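Local atomic coordinates of fatty acid synthase 1, isoform A (PDB entry 6FN6), a protein that probably reduces, dehydrates and again reduces acyl chains held on a carrier protein, as the modifying part of a multifunctional fatty acid synthase. Residues A[1054-1059]-A[1086-1091]; A[1008-1013]-A[1037-1042]; A[669-674]-A[845-850]. All blocks are in the same frame, centred on the assembly; numbering follows the deposited sequence.

Contact 1 (A[1054-1059]-A[1086-1091])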
loop_
_atom_site.group_PDB
_atom_site.type_symbol
_atom_site.label_atom_id
_atom_site.label_comp_id
_atom_site.label_asym_id
_atom_site.label_seq_id
_atom_site.Cartn_x
_atom_site.Cartn_y
_atom_site.Cartn_z
ATOM N N ASP A 1054 37.478 32.701 34.204
ATOM C CA ASP A 1054 36.256 33.498 34.228
ATOM C C ASP A 1054 35.371 33.123 35.415
ATOM O O ASP A 1054 34.569 33.938 35.874
ATOM C CB ASP A 1054 35.469 33.331 32.923
ATOM C CG ASP A 1054 36.264 33.752 31.701
ATOM O OD1 ASP A 1054 36.615 34.945 31.601
ATOM O OD2 ASP A 1054 36.525 32.893 30.835
ATOM N N TYR A 1055 35.507 31.892 35.905
ATOM C CA TYR A 1055 34.656 31.414 36.992
ATOM C C TYR A 1055 35.423 30.630 38.048
ATOM O O TYR A 1055 36.321 29.848 37.742
ATOM C CB TYR A 1055 33.518 30.548 36.436
ATOM C CG TYR A 1055 32.790 31.204 35.292
ATOM C CD1 TYR A 1055 31.993 32.319 35.506
ATOM C CD2 TYR A 1055 32.913 30.724 33.998
ATOM C CE1 TYR A 1055 31.336 32.935 34.467
ATOM C CE2 TYR A 1055 32.256 31.334 32.947
ATOM C CZ TYR A 1055 31.468 32.440 33.191
ATOM O OH TYR A 1055 30.812 33.061 32.156
ATOM N N PHE A 1056 35.044 30.864 39.301
ATOM C CA PHE A 1056 35.549 30.118 40.441
ATOM C C PHE A 1056 34.355 29.855 41.341
ATOM O O PHE A 1056 33.978 30.705 42.150
ATOM C CB PHE A 1056 36.641 30.891 41.184
ATOM C CG PHE A 1056 37.369 30.076 42.220
ATOM C CD1 PHE A 1056 36.817 29.874 43.475
ATOM C CD2 PHE A 1056 38.612 29.531 41.949
ATOM C CE1 PHE A 1056 37.486 29.130 44.434
ATOM C CE2 PHE A 1056 39.285 28.788 42.905
ATOM C CZ PHE A 1056 38.718 28.589 44.150
ATOM N N ILE A 1057 33.751 28.684 41.182
ATOM C CA ILE A 1057 32.472 28.388 41.814
ATOM C C ILE A 1057 32.608 27.226 42.793
ATOM O O ILE A 1057 33.284 26.240 42.512
ATOM C CB ILE A 1057 31.393 28.099 40.747
ATOM C CG1 ILE A 1057 31.265 29.305 39.811
ATOM C CG2 ILE A 1057 30.054 27.771 41.405
ATOM C CD1 ILE A 1057 30.330 29.109 38.650
ATOM N N CYS A 1058 31.959 27.368 43.946
ATOM C CA CYS A 1058 31.935 26.334 44.974
ATOM C C CYS A 1058 30.497 25.900 45.254
ATOM O O CYS A 1058 29.683 26.706 45.704
ATOM C CB CYS A 1058 32.585 26.843 46.265
ATOM S SG CYS A 1058 34.295 27.425 46.099
ATOM N N PHE A 1059 30.183 24.635 44.982
ATOM C CA PHE A 1059 28.843 24.103 45.247
ATOM C C PHE A 1059 28.764 23.361 46.580
ATOM O O PHE A 1059 29.740 22.756 47.023
ATOM C CB PHE A 1059 28.406 23.164 44.119
ATOM C CG PHE A 1059 28.247 23.844 42.793
ATOM C CD1 PHE A 1059 27.043 24.439 42.449
ATOM C CD2 PHE A 1059 29.294 23.892 41.891
ATOM C CE1 PHE A 1059 26.889 25.069 41.232
ATOM C CE2 PHE A 1059 29.145 24.521 40.670
ATOM C CZ PHE A 1059 27.941 25.111 40.340
ATOM N N GLU A 1086 34.255 35.578 48.712
ATOM C CA GLU A 1086 34.131 36.989 49.046
ATOM C C GLU A 1086 35.489 37.669 48.931
ATOM O O GLU A 1086 35.619 38.726 48.318
ATOM C CB GLU A 1086 33.578 37.174 50.460
ATOM C CG GLU A 1086 33.297 38.629 50.820
ATOM C CD GLU A 1086 32.879 38.815 52.267
ATOM O OE1 GLU A 1086 33.262 37.980 53.115
ATOM O OE2 GLU A 1086 32.169 39.801 52.559
ATOM N N GLN A 1087 36.499 37.043 49.520
ATOM C CA GLN A 1087 37.846 37.593 49.521
ATOM C C GLN A 1087 38.367 37.718 48.095
ATOM O O GLN A 1087 38.993 38.716 47.736
ATOM C CB GLN A 1087 38.781 36.715 50.357
ATOM C CG GLN A 1087 38.566 36.834 51.858
ATOM C CD GLN A 1087 38.956 38.192 52.405
ATOM O OE1 GLN A 1087 38.167 39.138 52.375
ATOM N NE2 GLN A 1087 40.177 38.295 52.914
ATOM N N ARG A 1088 38.115 36.692 47.288
ATOM C CA ARG A 1088 38.534 36.697 45.893
ATOM C C ARG A 1088 37.992 37.932 45.167
ATOM O O ARG A 1088 38.729 38.623 44.465
ATOM C CB ARG A 1088 38.076 35.416 45.194
ATOM C CG ARG A 1088 38.977 34.209 45.452
ATOM C CD ARG A 1088 38.481 32.971 44.702
ATOM N NE ARG A 1088 38.471 33.175 43.254
ATOM C CZ ARG A 1088 39.502 32.937 42.448
ATOM N NH1 ARG A 1088 40.646 32.470 42.931
ATOM N NH2 ARG A 1088 39.389 33.166 41.148
ATOM N N GLN A 1089 36.701 38.201 45.332
ATOM C CA GLN A 1089 36.081 39.355 44.690
ATOM C C GLN A 1089 36.676 40.666 45.193
ATOM O O GLN A 1089 36.852 41.609 44.420
ATOM C CB GLN A 1089 34.565 39.361 44.912
ATOM C CG GLN A 1089 33.811 38.330 44.092
ATOM C CD GLN A 1089 32.354 38.704 43.891
ATOM O OE1 GLN A 1089 31.964 39.862 44.058
ATOM N NE2 GLN A 1089 31.538 37.722 43.528
ATOM N N VAL A 1090 36.975 40.728 46.489
ATOM C CA VAL A 1090 37.604 41.909 47.063
ATOM C C VAL A 1090 38.884 42.202 46.295
ATOM O O VAL A 1090 39.130 43.335 45.887
ATOM C CB VAL A 1090 37.883 41.725 48.573
ATOM C CG1 VAL A 1090 38.773 42.853 49.111
ATOM C CG2 VAL A 1090 36.585 41.655 49.355
ATOM N N SER A 1091 39.685 41.164 46.081
ATOM C CA SER A 1091 40.960 41.304 45.388
ATOM C C SER A 1091 40.803 41.270 43.865
ATOM O O SER A 1091 41.781 41.098 43.138
ATOM C CB SER A 1091 41.932 40.209 45.839
ATOM O OG SER A 1091 42.156 40.268 47.237
#

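Contact 2 (A[1008-1013]-A[1037-1042])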
loop_
_atom_site.group_PDB
_atom_site.type_symbol
_atom_site.label_atom_id
_atom_site.label_comp_id
_atom_site.label_asym_id
_atom_site.label_seq_id
_atom_site.Cartn_x
_atom_site.Cartn_y
_atom_site.Cartn_z
ATOM N N ILE A 1008 36.894 27.053 37.279
ATOM C CA ILE A 1008 37.192 26.054 38.295
ATOM C C ILE A 1008 35.932 25.822 39.116
ATOM O O ILE A 1008 35.361 26.759 39.670
ATOM C CB ILE A 1008 38.381 26.493 39.182
ATOM C CG1 ILE A 1008 39.666 26.518 38.355
ATOM C CG2 ILE A 1008 38.537 25.570 40.402
ATOM C CD1 ILE A 1008 40.865 27.088 39.082
ATOM N N PHE A 1009 35.491 24.573 39.170
ATOM C CA PHE A 1009 34.290 24.213 39.911
ATOM C C PHE A 1009 34.632 23.259 41.049
ATOM O O PHE A 1009 35.185 22.184 40.827
ATOM C CB PHE A 1009 33.248 23.586 38.978
ATOM C CG PHE A 1009 32.924 24.432 37.781
ATOM C CD1 PHE A 1009 31.853 25.311 37.805
ATOM C CD2 PHE A 1009 33.690 24.350 36.632
ATOM C CE1 PHE A 1009 31.554 26.093 36.704
ATOM C CE2 PHE A 1009 33.397 25.131 35.530
ATOM C CZ PHE A 1009 32.328 26.003 35.566
ATOM N N ASN A 1010 34.321 23.679 42.271
ATOM C CA ASN A 1010 34.607 22.886 43.458
ATOM C C ASN A 1010 33.337 22.203 43.929
ATOM O O ASN A 1010 32.308 22.852 44.123
ATOM C CB ASN A 1010 35.185 23.762 44.568
ATOM C CG ASN A 1010 36.487 24.418 44.168
ATOM O OD1 ASN A 1010 36.495 25.503 43.585
ATOM N ND2 ASN A 1010 37.600 23.759 44.475
ATOM N N LEU A 1011 33.412 20.890 44.115
ATOM C CA LEU A 1011 32.235 20.103 44.451
ATOM C C LEU A 1011 32.378 19.394 45.792
ATOM O O LEU A 1011 33.089 18.396 45.911
ATOM C CB LEU A 1011 31.959 19.088 43.340
ATOM C CG LEU A 1011 31.977 19.687 41.928
ATOM C CD1 LEU A 1011 31.716 18.633 40.874
ATOM C CD2 LEU A 1011 30.969 20.817 41.796
ATOM N N ALA A 1012 31.703 19.931 46.804
ATOM C CA ALA A 1012 31.587 19.271 48.097
ATOM C C ALA A 1012 30.277 18.490 48.169
ATOM O O ALA A 1012 29.964 17.881 49.191
ATOM C CB ALA A 1012 31.658 20.290 49.224
ATOM N N ALA A 1013 29.507 18.530 47.085
ATOM C CA ALA A 1013 28.184 17.915 47.062
ATOM C C ALA A 1013 28.245 16.405 46.850
ATOM O O ALA A 1013 27.292 15.694 47.160
ATOM C CB ALA A 1013 27.335 18.558 45.978
ATOM N N THR A 1037 40.667 22.947 52.257
ATOM C CA THR A 1037 42.070 23.152 51.899
ATOM C C THR A 1037 42.338 23.150 50.393
ATOM O O THR A 1037 43.207 23.881 49.917
ATOM C CB THR A 1037 42.962 22.077 52.553
ATOM O OG1 THR A 1037 42.480 20.771 52.210
ATOM C CG2 THR A 1037 42.954 22.234 54.064
ATOM N N ALA A 1038 41.611 22.328 49.647
ATOM C CA ALA A 1038 41.766 22.296 48.196
ATOM C C ALA A 1038 41.320 23.627 47.595
ATOM O O ALA A 1038 42.018 24.216 46.771
ATOM C CB ALA A 1038 40.974 21.148 47.594
ATOM N N THR A 1039 40.157 24.099 48.028
ATOM C CA THR A 1039 39.621 25.368 47.554
ATOM C C THR A 1039 40.569 26.500 47.924
ATOM O O THR A 1039 40.794 27.423 47.138
ATOM C CB THR A 1039 38.229 25.646 48.153
ATOM O OG1 THR A 1039 37.377 24.516 47.933
ATOM C CG2 THR A 1039 37.603 26.882 47.521
ATOM N N LYS A 1040 41.129 26.419 49.125
ATOM C CA LYS A 1040 42.025 27.454 49.624
ATOM C C LYS A 1040 43.271 27.553 48.744
ATOM O O LYS A 1040 43.678 28.645 48.352
ATOM C CB LYS A 1040 42.409 27.162 51.075
ATOM C CG LYS A 1040 43.371 28.163 51.685
ATOM C CD LYS A 1040 43.610 27.856 53.155
ATOM C CE LYS A 1040 44.552 28.863 53.795
ATOM N NZ LYS A 1040 44.670 28.659 55.264
ATOM N N TYR A 1041 43.868 26.408 48.430
ATOM C CA TYR A 1041 45.072 26.379 47.611
ATOM C C TYR A 1041 44.760 26.632 46.136
ATOM O O TYR A 1041 45.508 27.333 45.452
ATOM C CB TYR A 1041 45.791 25.037 47.768
ATOM C CG TYR A 1041 46.496 24.851 49.098
ATOM C CD1 TYR A 1041 47.146 25.909 49.725
ATOM C CD2 TYR A 1041 46.512 23.613 49.725
ATOM C CE1 TYR A 1041 47.787 25.736 50.937
ATOM C CE2 TYR A 1041 47.151 23.431 50.937
ATOM C CZ TYR A 1041 47.786 24.495 51.538
ATOM O OH TYR A 1041 48.420 24.311 52.745
ATOM N N LEU A 1042 43.669 26.051 45.641
ATOM C CA LEU A 1042 43.241 26.292 44.265
ATOM C C LEU A 1042 42.984 27.779 44.045
ATOM O O LEU A 1042 43.359 28.341 43.015
ATOM C CB LEU A 1042 41.987 25.483 43.932
ATOM C CG LEU A 1042 42.205 23.984 43.711
ATOM C CD1 LEU A 1042 40.879 23.245 43.663
ATOM C CD2 LEU A 1042 42.999 23.738 42.448
#

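Contact 3 (A[669-674]-A[845-850])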
loop_
_atom_site.group_PDB
_atom_site.type_symbol
_atom_site.label_atom_id
_atom_site.label_comp_id
_atom_site.label_asym_id
_atom_site.label_seq_id
_atom_site.Cartn_x
_atom_site.Cartn_y
_atom_site.Cartn_z
ATOM N N SER A 669 25.370 27.809 2.823
ATOM C CA SER A 669 26.233 27.156 1.843
ATOM C C SER A 669 26.127 27.835 0.476
ATOM O O SER A 669 25.023 28.061 -0.021
ATOM C CB SER A 669 25.872 25.675 1.721
ATOM O OG SER A 669 26.581 25.064 0.657
ATOM N N LYS A 670 27.269 28.155 -0.129
ATOM C CA LYS A 670 27.278 28.887 -1.395
ATOM C C LYS A 670 26.537 28.119 -2.480
ATOM O O LYS A 670 25.893 28.716 -3.343
ATOM C CB LYS A 670 28.707 29.160 -1.865
ATOM C CG LYS A 670 29.569 29.933 -0.880
ATOM C CD LYS A 670 30.977 30.123 -1.427
ATOM C CE LYS A 670 31.919 30.715 -0.388
ATOM N NZ LYS A 670 31.604 32.137 -0.078
ATOM N N ARG A 671 26.623 26.794 -2.434
ATOM C CA ARG A 671 25.944 25.967 -3.421
ATOM C C ARG A 671 24.451 26.256 -3.399
ATOM O O ARG A 671 23.802 26.283 -4.445
ATOM C CB ARG A 671 26.201 24.483 -3.165
ATOM C CG ARG A 671 27.663 24.079 -3.273
ATOM C CD ARG A 671 27.819 22.573 -3.157
ATOM N NE ARG A 671 27.446 22.081 -1.833
ATOM C CZ ARG A 671 28.303 21.849 -0.842
ATOM N NH1 ARG A 671 29.604 22.063 -1.004
ATOM N NH2 ARG A 671 27.855 21.400 0.322
ATOM N N MET A 672 23.908 26.470 -2.204
ATOM C CA MET A 672 22.487 26.751 -2.064
ATOM C C MET A 672 22.235 28.225 -1.743
ATOM O O MET A 672 21.668 28.560 -0.704
ATOM C CB MET A 672 21.879 25.852 -0.983
ATOM C CG MET A 672 21.634 24.421 -1.458
ATOM S SD MET A 672 21.410 23.227 -0.125
ATOM C CE MET A 672 23.087 23.058 0.482
ATOM N N MET A 673 22.653 29.097 -2.656
ATOM C CA MET A 673 22.375 30.528 -2.548
ATOM C C MET A 673 22.127 31.155 -3.917
ATOM O O MET A 673 22.748 30.783 -4.912
ATOM C CB MET A 673 23.510 31.289 -1.851
ATOM C CG MET A 673 23.594 31.064 -0.355
ATOM S SD MET A 673 24.594 32.317 0.486
ATOM C CE MET A 673 26.256 31.867 0.029
ATOM N N TRP A 674 21.207 32.113 -3.948
ATOM C CA TRP A 674 20.924 32.879 -5.152
ATOM C C TRP A 674 21.132 34.355 -4.829
ATOM O O TRP A 674 20.801 34.802 -3.733
ATOM C CB TRP A 674 19.491 32.648 -5.636
ATOM C CG TRP A 674 19.112 31.214 -5.816
ATOM C CD1 TRP A 674 19.100 30.507 -6.984
ATOM C CD2 TRP A 674 18.667 30.311 -4.796
ATOM N NE1 TRP A 674 18.681 29.219 -6.753
ATOM C CE2 TRP A 674 18.408 29.074 -5.418
ATOM C CE3 TRP A 674 18.464 30.431 -3.419
ATOM C CZ2 TRP A 674 17.958 27.963 -4.708
ATOM C CZ3 TRP A 674 18.017 29.326 -2.716
ATOM C CH2 TRP A 674 17.770 28.109 -3.362
ATOM N N GLU A 845 26.174 17.398 -6.132
ATOM C CA GLU A 845 25.747 17.670 -7.502
ATOM C C GLU A 845 24.239 17.883 -7.583
ATOM O O GLU A 845 23.763 18.699 -8.373
ATOM C CB GLU A 845 26.163 16.534 -8.435
ATOM C CG GLU A 845 25.736 16.740 -9.886
ATOM C CD GLU A 845 26.180 18.082 -10.448
ATOM O OE1 GLU A 845 27.191 18.633 -9.960
ATOM O OE2 GLU A 845 25.514 18.588 -11.376
ATOM N N MET A 846 23.493 17.143 -6.769
ATOM C CA MET A 846 22.041 17.280 -6.731
ATOM C C MET A 846 21.655 18.676 -6.246
ATOM O O MET A 846 20.718 19.288 -6.763
ATOM C CB MET A 846 21.426 16.211 -5.827
ATOM C CG MET A 846 19.928 16.040 -5.996
ATOM S SD MET A 846 19.452 15.625 -7.688
ATOM C CE MET A 846 18.588 17.118 -8.158
ATOM N N GLN A 847 22.379 19.170 -5.245
ATOM C CA GLN A 847 22.157 20.514 -4.723
ATOM C C GLN A 847 22.407 21.565 -5.799
ATOM O O GLN A 847 21.654 22.529 -5.929
ATOM C CB GLN A 847 23.065 20.784 -3.520
ATOM C CG GLN A 847 22.776 19.922 -2.305
ATOM C CD GLN A 847 23.917 19.931 -1.308
ATOM O OE1 GLN A 847 24.934 20.591 -1.517
ATOM N NE2 GLN A 847 23.748 19.204 -0.209
ATOM N N ASN A 848 23.471 21.375 -6.569
ATOM C CA ASN A 848 23.847 22.336 -7.598
ATOM C C ASN A 848 22.858 22.336 -8.758
ATOM O O ASN A 848 22.652 23.364 -9.402
ATOM C CB ASN A 848 25.254 22.033 -8.111
ATOM C CG ASN A 848 26.328 22.393 -7.105
ATOM O OD1 ASN A 848 26.327 23.491 -6.544
ATOM N ND2 ASN A 848 27.245 21.465 -6.860
ATOM N N GLN A 849 22.251 21.187 -9.030
ATOM C CA GLN A 849 21.286 21.089 -10.116
ATOM C C GLN A 849 19.987 21.813 -9.761
ATOM O O GLN A 849 19.464 22.586 -10.564
ATOM C CB GLN A 849 21.000 19.627 -10.462
ATOM C CG GLN A 849 19.986 19.453 -11.584
ATOM C CD GLN A 849 20.440 20.109 -12.878
ATOM O OE1 GLN A 849 19.882 21.119 -13.307
ATOM N NE2 GLN A 849 21.463 19.539 -13.504
ATOM N N VAL A 850 19.468 21.561 -8.563
ATOM C CA VAL A 850 18.185 22.129 -8.162
ATOM C C VAL A 850 18.267 23.653 -8.137
ATOM O O VAL A 850 17.333 24.335 -8.558
ATOM C CB VAL A 850 17.719 21.583 -6.786
ATOM C CG1 VAL A 850 17.445 20.091 -6.869
ATOM C CG2 VAL A 850 18.744 21.868 -5.705
#

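Contact 1 (A[1054-1059]-A[1086-1091])
F1056 and R1088 make this contact by themselves, each burying a similar area against the other, 55 and 62 Å² respectively. The guanidinium of R1088 lies flat against one face of the phenyl ring, its plane turned only 14° from that of the ring. It sits off-centre, with CZ of R1088 4.0 Å from the centroid of the F1056 ring, and NE rests over the root of the ring, 3.4 Å from F1056 CG. The methylene just before the guanidinium joins in: R1088 CD lies over the same face and makes a CH-pi contact. This is a cation-pi stack extended by an aliphatic part of the chain. The arginine runs extended through chi2, then a bend at chi3 (61°) lets its guanidinium lie along the ring.

Stacking leaves the N-H groups at the rim of the guanidinium available for polar partners, and they are used. NE bonds to the P1094 carbonyl, while NH1 takes a salt bridge to D1043 and a bond to S1046, which meets the polar needs of a buried cation and fixes its rotation.

F1056 projects from strand 1055-1060 of the ketoreductase domain and also touches N1010 on the neighbouring strand 1005-1011. R1088 comes from near the C-terminal end of helix 1072-1090, and beside the pair runs helix 1034-1049, which supplies T1039 and D1043 to the phenylalanine.

Contact 2 (A[1008-1013]-A[1037-1042])
N1010 reaches from its strand to T1039 and L1042 on the helix that covers it, a buried strand-to-helix contact inside the Rossmann fold of the ketoreductase domain. Strand 1005-1011 and helix 1034-1049 are the first two elements of a beta-alpha-beta crossover, completed by strand 1055-1060, which lies parallel to the first strand and beside it. T1039 and L1042 are three residues apart, close to one helical turn, and the asparagine amide meets both.

The side chains of N1010 and L1042 run alongside each other in opposing directions, the asparagine pointing from strand to helix and the leucine from helix to strand. A leucine methyl, CD1, comes up against the amide nitrogen, with N1010 ND2 3.4 Å from L1042 CD1. T1039 meets the asparagine at a slant. Its OG1 is anti to the carbonyl carbon (chi1 -52°), on the N1010 side but also within range of its own helix, where it bonds to the carbonyl of K1035. That bond satisfies the hydroxyl locally, and the threonine's meeting with the amide is one of polar neighbours rather than a hydrogen bond. L1042 also touches L996 of helix 989-1002 and V930 of strand 926-930; I1008, two residues before N1010 on the same side of the strand, packs on L996 as well. The closest approach of the threonine hydroxyl to the asparagine is from T1039 OG1 to N1010 ND2, 3.5 Å.

Contact 3 (A[669-674]-A[845-850])
The guanidinium of R671 meets the side-chain amide of Q847 at its edge, while S669 OG of its own segment lies over one face, near the rim. R671 NE donates to Q847 OE1 at 2.9 Å, a moderately bent bond (149° at the hydrogen) that reaches the oxygen almost end-on to its C=O; the oxygen stands 20° out of the guanidinium plane. The other end of the amide is held too, with Q847 NE2 bonded to the V839 carbonyl. N848 presents its amide nearly perpendicular to the guanidinium and meets the arginine nearer its backbone, N848 OD1 lying 3.5 Å from R671 CB. The bend of M672 at chi3 (-74°) swings its methyl to the glutamine amide, with M672 CE 3.7 Å from Q847 OE1. With an alanine here in place of R671, Q847 OE1 would probably be left without this partner, its amide less firmly held, and a gap opened beside N848. The turn before strand 673-675, in the sheet that includes strand 601-611, thus packs on helix 844-860, which follows strand 830-833 of the parallel, probably nucleotide-binding sheet and the short helix 836-841, consistent with the two-part build of medium-chain dehydrogenase/reductase enzymes such as enoyl reductases.

Contact 3 comes first along the chain, in the enoyl reductase part, and contacts 2 and 1 follow it in series in the ketoreductase domain. Those two have centres 11 Å apart and share one Rossmann sheet: strands 1005-1011 and 1055-1060 are parallel neighbours, joined by a probable hydrogen bond from N1010 N to I1057 O (2.8 Å). Helix 1034-1049 of contact 2 leads along the chain to the strand of contact 1, and C1058 packs on T1039 between them. Contact 3 stands apart, its centre 51 and 53 Å from those of contacts 1 and 2 and its strand in another sheet, consistent with separately folded enoyl- and ketoreductase units.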